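Long-range contacts in francisella virulence factor (Francisella novicida, PDB 5EVG), which is of unknown molecular function but probably contributes to the virulence of Francisella: residues K80-Y85 / Q97-A102; V44-H49 / D61-E66; T21-V26 / L70-G75. All coordinates share one frame; numbering follows the deposited sequence.

How the contacts relate
From the N terminus, the chain first makes strand 7-12 and then reaches T21-V26, where contact 3 opens. Strand 27-30 and strand 42-49 follow; contact 2 opens on V44-H49 and closes, after eleven intervening residues, on D61-E66 of helix 56-73. L70-G75, at the end of the same helix, closes contact 3 and pins the loop before strand 27-30 to it; contact 2 falls within that span. Contact 1 comes after both, as a hairpin of strands 78-84 and 95-103, and no two contacts cross. Contacts 1 and 2 meet in the sheet, where L98 N probably bonds to T46 O (2.8 Å), while contacts 2 and 3 touch through V44 and L70.

Contact 1 (K80-Y85 / Q97-A102); sequences KYICLY and QLRGYA
L98 and Y81 pack against each other on the helix-facing side of an antiparallel beta hairpin, strand 78-84 with strand 95-103. L98 is the side chain to follow. L98 CB passes beside the carbonyl of the opposite strand, 4.0 Å from I82 O. A chi1 of 177° swings L98 CG away from its own N and toward the tyrosine, and L98 CG lies 3.8 Å from I82 O and slightly farther from Y81 CD2. At the tip the branches part: L98 CD1 meets Y81 CD2 at 3.6 Å, while L98 CD2 lies 4.2 Å from Y81 CB. The two side chains cross at about a right angle.

Between the strands, the backbone is bonded in pairs at K80 with Y101, I82 with R99 and L84 with Q97; the bonds from I82 N to R99 O and from R99 N to I82 O are each 2.9 Å long. At the pairs without such bonds the strands draw closer, most of all where Y81 faces G100, with 3.9 Å between their CA atoms. On the same face, helix 56-73 covers the packing through L64, which meets Y81, and N63, which meets L98. On the other face, K80 leads its amine away to D36 O. Strand 78-84 is also tied covalently to the helix: C83 SG forms a disulfide with C60 SG while lying 4.2 Å from L98 CD1.

Contact 2 (V44-H49 / D61-E66); sequences VRTSTH and DKNLKE
T46 and N63 lie side by side, their side chains pointing opposite ways, where strand 42-49 runs beneath helix 56-73, a helix packed on one face of a mixed beta sheet. The threonine hydroxyl donates to the helix backbone: T46 OG1 reaches N63 O at 3.0 Å. A chi1 of 66° places OG1 between the backbone N and carbonyl carbon of T46, and from there it comes in broadside, with a C=O...OG1 angle of 102° and the oxygen 44° above the carbonyl plane. The same hydroxyl lies 3.3 Å from N63 CB, so it is pressed against the helix as well as bonded to it.

The methyl of T46 works the neighbouring turn, with CG2 at 3.7 Å from E66 CG. Two residues along the strand, T48 also faces the helix. The end of the N63 side chain lies beside its hydroxyl, T48 OG1 has a hydrogen bond with T6 OG1, and T48 CG2 just reaches K62 CE at 4.3 Å.

The contact thus mixes methyl packing with buried polar groups. T46 spends its hydroxyl on a helix carbonyl, and the steep approach keeps OG1 well clear of the direction in which that C=O points, where helical bonding would normally take place.

Contact 3 (T21-V26 / L70-G75); sequences TDPSQV and LAAQHG
A72 points its methyl toward the 21-26 turn, and T21, P23 and V26 are arranged round it. The main chain of T21 comes closest, with A72 CB at 3.3 Å from T21 O. P23 presents the CD corner of its ring to the methyl at 4.0 Å, and V26 contributes one branch, CG2, at 3.9 Å. P23 and V26 also rest on I68, one helical turn earlier.

T21 lies alongside A72 instead of pointing at it. Its OG1 is anti to the backbone N (chi1 -174°), which sets the methyl CG2 between N and the carbonyl carbon and brings it to 3.5 Å from A72 CA. The hydroxyl faces the other way, into its own turn, and donates to Q25 OE1 at 2.6 Å, arriving 71° above the amide plane. Beside it D22 makes an Asx turn: OD2 accepts from S24 N and also from S24 OG, so both donors of S24 hold D22 OD2 at the start of the short 3-10 segment 23-25.

Helix 56-73 ends here in a Schellman motif. G75, at a phi of 92°, is its C-prime residue, G75 N bonds back to A72 O at 3.1 Å, and A76 N bonds to A71 O. The loop shares the A72 carbonyl: T21 N donates to A72 O at 2.9 Å, from the face of the carbonyl plane opposite to the one G75 N uses.

Away from the loop, H74 turns its ring back along the helix, and ND1 donates to L70 O at 3.0 Å with the acceptor in the ring plane. H74 N reaches that same oxygen from its other face, and the imidazole stacks on Y10 of strand 7-12.

Contact 1 (K80-Y85 / Q97-A102)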
loop_
_atom_site.group_PDB
_atom_site.type_symbol
_atom_site.label_atom_id
_atom_site.label_comp_id
_atom_site.label_asym_id
_atom_site.label_seq_id
_atom_site.Cartn_x
_atom_site.Cartn_y
_atom_site.Cartn_z
ATOM N N LYS A 80 -6.861 1.083 -2.576
ATOM C CA LYS A 80 -6.813 0.149 -3.688
ATOM C C LYS A 80 -5.344 -0.047 -4.022
ATOM O O LYS A 80 -4.623 0.942 -4.182
ATOM C CB LYS A 80 -7.584 0.681 -4.913
ATOM C CG LYS A 80 -8.994 1.222 -4.621
ATOM C CD LYS A 80 -9.626 1.870 -5.876
ATOM C CE LYS A 80 -10.968 2.527 -5.579
ATOM N NZ LYS A 80 -11.534 3.196 -6.804
ATOM N N TYR A 81 -4.894 -1.304 -4.112
ATOM C CA TYR A 81 -3.463 -1.560 -4.122
ATOM C C TYR A 81 -3.095 -2.711 -5.050
ATOM O O TYR A 81 -3.932 -3.523 -5.446
ATOM C CB TYR A 81 -2.970 -1.881 -2.710
ATOM C CG TYR A 81 -3.224 -3.322 -2.329
ATOM C CD1 TYR A 81 -4.476 -3.745 -1.889
ATOM C CD2 TYR A 81 -2.199 -4.271 -2.421
ATOM C CE1 TYR A 81 -4.697 -5.083 -1.540
ATOM C CE2 TYR A 81 -2.416 -5.595 -2.090
ATOM C CZ TYR A 81 -3.667 -6.001 -1.655
ATOM O OH TYR A 81 -3.861 -7.332 -1.302
ATOM N N ILE A 82 -1.803 -2.794 -5.362
ATOM C CA ILE A 82 -1.233 -3.948 -6.044
ATOM C C ILE A 82 0.143 -4.200 -5.447
ATOM O O ILE A 82 0.851 -3.250 -5.104
ATOM C CB ILE A 82 -1.160 -3.686 -7.564
ATOM C CG1 ILE A 82 -0.618 -4.907 -8.303
ATOM C CG2 ILE A 82 -0.272 -2.480 -7.846
ATOM C CD1 ILE A 82 -0.821 -4.771 -9.796
ATOM N N CYS A 83 0.500 -5.480 -5.266
ATOM C CA CYS A 83 1.845 -5.862 -4.846
ATOM C C CYS A 83 2.692 -6.173 -6.070
ATOM O O CYS A 83 2.209 -6.772 -7.035
ATOM C CB CYS A 83 1.819 -7.079 -3.921
ATOM S SG CYS A 83 1.448 -6.582 -2.220
ATOM N N LEU A 84 3.951 -5.760 -6.021
ATOM C CA LEU A 84 4.884 -5.985 -7.114
ATOM C C LEU A 84 5.949 -6.956 -6.638
ATOM O O LEU A 84 6.524 -6.785 -5.551
ATOM C CB LEU A 84 5.499 -4.672 -7.594
ATOM C CG LEU A 84 4.520 -3.576 -7.992
ATOM C CD1 LEU A 84 5.244 -2.280 -8.269
ATOM C CD2 LEU A 84 3.810 -4.036 -9.233
ATOM N N TYR A 85 6.180 -7.980 -7.416
ATOM C CA TYR A 85 7.063 -9.036 -6.959
ATOM C C TYR A 85 8.343 -9.073 -7.790
ATOM O O TYR A 85 8.333 -8.722 -8.974
ATOM C CB TYR A 85 6.335 -10.384 -7.036
ATOM C CG TYR A 85 5.125 -10.422 -6.149
ATOM C CD1 TYR A 85 5.226 -10.767 -4.808
ATOM C CD2 TYR A 85 3.870 -10.062 -6.641
ATOM C CE1 TYR A 85 4.102 -10.779 -3.982
ATOM C CE2 TYR A 85 2.757 -10.071 -5.828
ATOM C CZ TYR A 85 2.870 -10.429 -4.506
ATOM O OH TYR A 85 1.741 -10.424 -3.717
ATOM N N GLN A 97 7.113 -5.125 -3.352
ATOM C CA GLN A 97 6.695 -3.738 -3.252
ATOM C C GLN A 97 5.176 -3.644 -3.311
ATOM O O GLN A 97 4.492 -4.555 -3.770
ATOM C CB GLN A 97 7.305 -2.901 -4.378
ATOM C CG GLN A 97 8.819 -2.774 -4.323
ATOM C CD GLN A 97 9.333 -1.894 -5.446
ATOM O OE1 GLN A 97 9.801 -0.780 -5.210
ATOM N NE2 GLN A 97 9.239 -2.385 -6.678
ATOM N N LEU A 98 4.652 -2.541 -2.815
ATOM C CA LEU A 98 3.222 -2.295 -2.884
ATOM C C LEU A 98 3.012 -0.882 -3.388
ATOM O O LEU A 98 3.672 0.053 -2.921
ATOM C CB LEU A 98 2.543 -2.494 -1.504
ATOM C CG LEU A 98 1.040 -2.184 -1.449
ATOM C CD1 LEU A 98 0.413 -3.006 -0.339
ATOM C CD2 LEU A 98 0.769 -0.707 -1.204
ATOM N N ARG A 99 2.067 -0.717 -4.321
ATOM C CA ARG A 99 1.649 0.590 -4.816
ATOM C C ARG A 99 0.145 0.708 -4.618
ATOM O O ARG A 99 -0.610 -0.147 -5.096
ATOM C CB ARG A 99 2.015 0.770 -6.294
ATOM C CG ARG A 99 1.523 2.076 -6.904
ATOM C CD ARG A 99 2.182 2.377 -8.267
ATOM N NE ARG A 99 1.835 1.405 -9.300
ATOM C CZ ARG A 99 0.762 1.490 -10.079
ATOM N NH1 ARG A 99 -0.081 2.503 -9.952
ATOM N NH2 ARG A 99 0.534 0.557 -10.994
ATOM N N GLY A 100 -0.286 1.759 -3.914
ATOM C CA GLY A 100 -1.679 1.901 -3.545
ATOM C C GLY A 100 -2.136 3.339 -3.658
ATOM O O GLY A 100 -1.326 4.268 -3.738
ATOM N N TYR A 101 -3.459 3.500 -3.654
ATOM C CA TYR A 101 -4.124 4.792 -3.715
ATOM C C TYR A 101 -5.148 4.841 -2.599
ATOM O O TYR A 101 -5.920 3.893 -2.433
ATOM C CB TYR A 101 -4.814 5.004 -5.065
ATOM C CG TYR A 101 -3.823 5.123 -6.207
ATOM C CD1 TYR A 101 -3.264 3.995 -6.781
ATOM C CD2 TYR A 101 -3.445 6.366 -6.697
ATOM C CE1 TYR A 101 -2.349 4.099 -7.820
ATOM C CE2 TYR A 101 -2.537 6.481 -7.740
ATOM C CZ TYR A 101 -1.992 5.343 -8.293
ATOM O OH TYR A 101 -1.081 5.448 -9.327
ATOM N N ALA A 102 -5.140 5.931 -1.838
ATOM C CA ALA A 102 -6.003 6.092 -0.680
ATOM C C ALA A 102 -7.217 6.930 -1.062
ATOM O O ALA A 102 -7.137 7.799 -1.937
ATOM C CB ALA A 102 -5.245 6.751 0.474
#

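Contact 2 (V44-H49 / D61-E66)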
loop_
_atom_site.group_PDB
_atom_site.type_symbol
_atom_site.label_atom_id
_atom_site.label_comp_id
_atom_site.label_asym_id
_atom_site.label_seq_id
_atom_site.Cartn_x
_atom_site.Cartn_y
_atom_site.Cartn_z
ATOM N N VAL A 44 0.226 5.631 -1.718
ATOM C CA VAL A 44 0.992 4.986 -0.664
ATOM C C VAL A 44 1.877 3.925 -1.302
ATOM O O VAL A 44 1.435 3.179 -2.183
ATOM C CB VAL A 44 0.070 4.408 0.429
ATOM C CG1 VAL A 44 -0.862 3.353 -0.128
ATOM C CG2 VAL A 44 0.891 3.855 1.581
ATOM N N ARG A 45 3.144 3.905 -0.904
ATOM C CA ARG A 45 4.120 2.957 -1.417
ATOM C C ARG A 45 4.804 2.322 -0.218
ATOM O O ARG A 45 5.256 3.040 0.679
ATOM C CB ARG A 45 5.152 3.643 -2.317
ATOM C CG ARG A 45 4.541 4.524 -3.415
ATOM C CD ARG A 45 5.385 4.498 -4.675
ATOM N NE ARG A 45 4.636 4.986 -5.831
ATOM C CZ ARG A 45 4.814 4.555 -7.076
ATOM N NH1 ARG A 45 5.712 3.610 -7.327
ATOM N NH2 ARG A 45 4.088 5.057 -8.069
ATOM N N THR A 46 4.851 0.990 -0.185
ATOM C CA THR A 46 5.535 0.265 0.886
ATOM C C THR A 46 6.383 -0.849 0.285
ATOM O O THR A 46 6.158 -1.276 -0.852
ATOM C CB THR A 46 4.550 -0.313 1.915
ATOM O OG1 THR A 46 3.741 -1.329 1.306
ATOM C CG2 THR A 46 3.654 0.797 2.470
ATOM N N SER A 47 7.380 -1.306 1.053
ATOM C CA SER A 47 8.360 -2.241 0.527
ATOM C C SER A 47 8.984 -3.048 1.661
ATOM O O SER A 47 9.196 -2.526 2.759
ATOM C CB SER A 47 9.457 -1.490 -0.240
ATOM O OG SER A 47 10.424 -2.376 -0.754
ATOM N N THR A 48 9.303 -4.318 1.367
ATOM C CA THR A 48 10.029 -5.216 2.268
ATOM C C THR A 48 10.947 -6.113 1.445
ATOM O O THR A 48 10.538 -6.634 0.398
ATOM C CB THR A 48 9.077 -6.098 3.099
ATOM O OG1 THR A 48 8.058 -5.286 3.682
ATOM C CG2 THR A 48 9.836 -6.811 4.233
ATOM N N HIS A 49 12.181 -6.281 1.915
ATOM C CA HIS A 49 13.114 -7.176 1.246
ATOM C C HIS A 49 12.610 -8.615 1.302
ATOM O O HIS A 49 11.948 -9.030 2.255
ATOM C CB HIS A 49 14.499 -7.085 1.884
ATOM C CG HIS A 49 15.461 -8.102 1.360
ATOM N ND1 HIS A 49 16.123 -7.949 0.162
ATOM C CD2 HIS A 49 15.835 -9.310 1.846
ATOM C CE1 HIS A 49 16.885 -9.006 -0.056
ATOM N NE2 HIS A 49 16.725 -9.849 0.948
ATOM N N ASP A 61 1.241 -9.120 2.439
ATOM C CA ASP A 61 0.385 -8.768 3.566
ATOM C C ASP A 61 1.091 -7.799 4.509
ATOM O O ASP A 61 0.467 -6.868 5.022
ATOM C CB ASP A 61 -0.061 -10.028 4.314
ATOM C CG ASP A 61 -1.251 -10.702 3.664
ATOM O OD1 ASP A 61 -2.098 -9.980 3.074
ATOM O OD2 ASP A 61 -1.346 -11.948 3.745
ATOM N N LYS A 62 2.396 -7.994 4.740
ATOM C CA LYS A 62 3.160 -7.058 5.568
ATOM C C LYS A 62 3.178 -5.659 4.948
ATOM O O LYS A 62 3.022 -4.645 5.647
ATOM C CB LYS A 62 4.587 -7.576 5.739
ATOM C CG LYS A 62 5.383 -6.920 6.859
ATOM C CD LYS A 62 6.537 -7.823 7.306
ATOM C CE LYS A 62 7.686 -7.039 7.951
ATOM N NZ LYS A 62 7.238 -6.132 9.046
ATOM N N ASN A 63 3.431 -5.587 3.640
ATOM C CA ASN A 63 3.328 -4.330 2.901
ATOM C C ASN A 63 1.952 -3.702 3.072
ATOM O O ASN A 63 1.828 -2.487 3.285
ATOM C CB ASN A 63 3.552 -4.587 1.415
ATOM C CG ASN A 63 5.015 -4.852 1.079
ATOM O OD1 ASN A 63 5.348 -5.216 -0.050
ATOM N ND2 ASN A 63 5.883 -4.636 2.039
ATOM N N LEU A 64 0.907 -4.514 2.944
ATOM C CA LEU A 64 -0.451 -3.980 3.032
ATOM C C LEU A 64 -0.753 -3.463 4.433
ATOM O O LEU A 64 -1.430 -2.439 4.585
ATOM C CB LEU A 64 -1.453 -5.051 2.622
ATOM C CG LEU A 64 -2.925 -4.659 2.664
ATOM C CD1 LEU A 64 -3.149 -3.386 1.806
ATOM C CD2 LEU A 64 -3.778 -5.838 2.198
ATOM N N LYS A 65 -0.245 -4.148 5.470
ATOM C CA LYS A 65 -0.457 -3.682 6.840
ATOM C C LYS A 65 0.118 -2.288 7.036
ATOM O O LYS A 65 -0.525 -1.427 7.646
ATOM C CB LYS A 65 0.168 -4.663 7.846
ATOM C CG LYS A 65 -0.104 -4.313 9.308
ATOM C CD LYS A 65 0.590 -5.314 10.261
ATOM C CE LYS A 65 0.246 -5.055 11.703
ATOM N NZ LYS A 65 0.915 -6.077 12.569
ATOM N N GLU A 66 1.332 -2.046 6.516
ATOM C CA GLU A 66 1.943 -0.725 6.637
ATOM C C GLU A 66 1.173 0.302 5.811
ATOM O O GLU A 66 1.016 1.459 6.225
ATOM C CB GLU A 66 3.408 -0.786 6.198
ATOM C CG GLU A 66 4.128 0.556 6.125
ATOM C CD GLU A 66 4.323 1.212 7.480
ATOM O OE1 GLU A 66 4.100 0.550 8.517
ATOM O OE2 GLU A 66 4.720 2.392 7.506
#

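Contact 3 (T21-V26 / L70-G75)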
loop_
_atom_site.group_PDB
_atom_site.type_symbol
_atom_site.label_atom_id
_atom_site.label_comp_id
_atom_site.label_asym_id
_atom_site.label_seq_id
_atom_site.Cartn_x
_atom_site.Cartn_y
_atom_site.Cartn_z
ATOM N N THR A 21 -8.295 7.875 10.995
ATOM C CA THR A 21 -9.183 6.757 11.258
ATOM C C THR A 21 -8.357 5.572 11.763
ATOM O O THR A 21 -7.130 5.631 11.840
ATOM C CB THR A 21 -9.986 6.391 10.011
ATOM O OG1 THR A 21 -10.946 5.385 10.352
ATOM C CG2 THR A 21 -9.063 5.863 8.925
ATOM N N ASP A 22 -9.073 4.460 12.156
ATOM C CA ASP A 22 -8.399 3.268 12.660
ATOM C C ASP A 22 -8.129 2.297 11.511
ATOM O O ASP A 22 -8.959 2.169 10.600
ATOM C CB ASP A 22 -9.251 2.588 13.735
ATOM C CG ASP A 22 -8.558 1.389 14.377
ATOM O OD1 ASP A 22 -7.702 1.587 15.275
ATOM O OD2 ASP A 22 -8.885 0.244 13.997
ATOM N N PRO A 23 -6.969 1.620 11.517
ATOM C CA PRO A 23 -6.696 0.645 10.448
ATOM C C PRO A 23 -7.851 -0.308 10.183
ATOM O O PRO A 23 -8.124 -0.604 9.012
ATOM C CB PRO A 23 -5.447 -0.087 10.961
ATOM C CG PRO A 23 -4.729 0.957 11.768
ATOM C CD PRO A 23 -5.832 1.744 12.450
ATOM N N SER A 24 -8.570 -0.763 11.227
ATOM C CA SER A 24 -9.682 -1.683 10.997
ATOM C C SER A 24 -10.794 -1.083 10.127
ATOM O O SER A 24 -11.633 -1.836 9.608
ATOM C CB SER A 24 -10.272 -2.156 12.323
ATOM O OG SER A 24 -10.847 -1.084 13.050
ATOM N N GLN A 25 -10.824 0.239 9.948
ATOM C CA GLN A 25 -11.895 0.865 9.183
ATOM C C GLN A 25 -11.576 0.988 7.702
ATOM O O GLN A 25 -12.461 1.378 6.919
ATOM C CB GLN A 25 -12.195 2.259 9.736
ATOM C CG GLN A 25 -12.619 2.264 11.216
ATOM C CD GLN A 25 -13.173 3.610 11.639
ATOM O OE1 GLN A 25 -12.460 4.414 12.228
ATOM N NE2 GLN A 25 -14.443 3.850 11.366
ATOM N N VAL A 26 -10.356 0.658 7.302
ATOM C CA VAL A 26 -9.925 0.861 5.918
ATOM C C VAL A 26 -10.365 -0.330 5.075
ATOM O O VAL A 26 -9.927 -1.464 5.302
ATOM C CB VAL A 26 -8.404 1.051 5.847
ATOM C CG1 VAL A 26 -7.940 1.231 4.367
ATOM C CG2 VAL A 26 -7.973 2.226 6.720
ATOM N N LEU A 70 -0.626 3.755 7.240
ATOM C CA LEU A 70 -0.387 5.102 6.728
ATOM C C LEU A 70 -1.671 5.730 6.201
ATOM O O LEU A 70 -1.917 6.928 6.408
ATOM C CB LEU A 70 0.663 5.062 5.612
ATOM C CG LEU A 70 2.072 4.682 6.042
ATOM C CD1 LEU A 70 3.004 4.576 4.845
ATOM C CD2 LEU A 70 2.573 5.705 7.053
ATOM N N ALA A 71 -2.487 4.951 5.488
ATOM C CA ALA A 71 -3.735 5.508 4.968
ATOM C C ALA A 71 -4.661 5.913 6.110
ATOM O O ALA A 71 -5.240 7.009 6.095
ATOM C CB ALA A 71 -4.416 4.499 4.047
ATOM N N ALA A 72 -4.787 5.055 7.126
ATOM C CA ALA A 72 -5.620 5.391 8.279
ATOM C C ALA A 72 -5.113 6.645 8.991
ATOM O O ALA A 72 -5.911 7.452 9.486
ATOM C CB ALA A 72 -5.686 4.208 9.252
ATOM N N GLN A 73 -3.790 6.830 9.054
ATOM C CA GLN A 73 -3.251 8.027 9.695
ATOM C C GLN A 73 -3.647 9.293 8.950
ATOM O O GLN A 73 -3.805 10.352 9.571
ATOM C CB GLN A 73 -1.729 7.928 9.803
ATOM C CG GLN A 73 -1.254 6.994 10.906
ATOM C CD GLN A 73 0.243 6.690 10.834
ATOM O OE1 GLN A 73 0.975 7.253 10.010
ATOM N NE2 GLN A 73 0.698 5.790 11.700
ATOM N N HIS A 74 -3.824 9.209 7.632
ATOM C CA HIS A 74 -4.236 10.356 6.828
ATOM C C HIS A 74 -5.743 10.423 6.607
ATOM O O HIS A 74 -6.209 11.263 5.826
ATOM C CB HIS A 74 -3.495 10.348 5.491
ATOM C CG HIS A 74 -2.054 10.710 5.624
ATOM N ND1 HIS A 74 -1.085 9.790 5.965
ATOM C CD2 HIS A 74 -1.422 11.900 5.514
ATOM C CE1 HIS A 74 0.086 10.397 6.041
ATOM N NE2 HIS A 74 -0.091 11.678 5.771
ATOM N N GLY A 75 -6.513 9.572 7.279
ATOM C CA GLY A 75 -7.951 9.700 7.297
ATOM C C GLY A 75 -8.681 8.929 6.225
ATOM O O GLY A 75 -9.913 9.018 6.157
#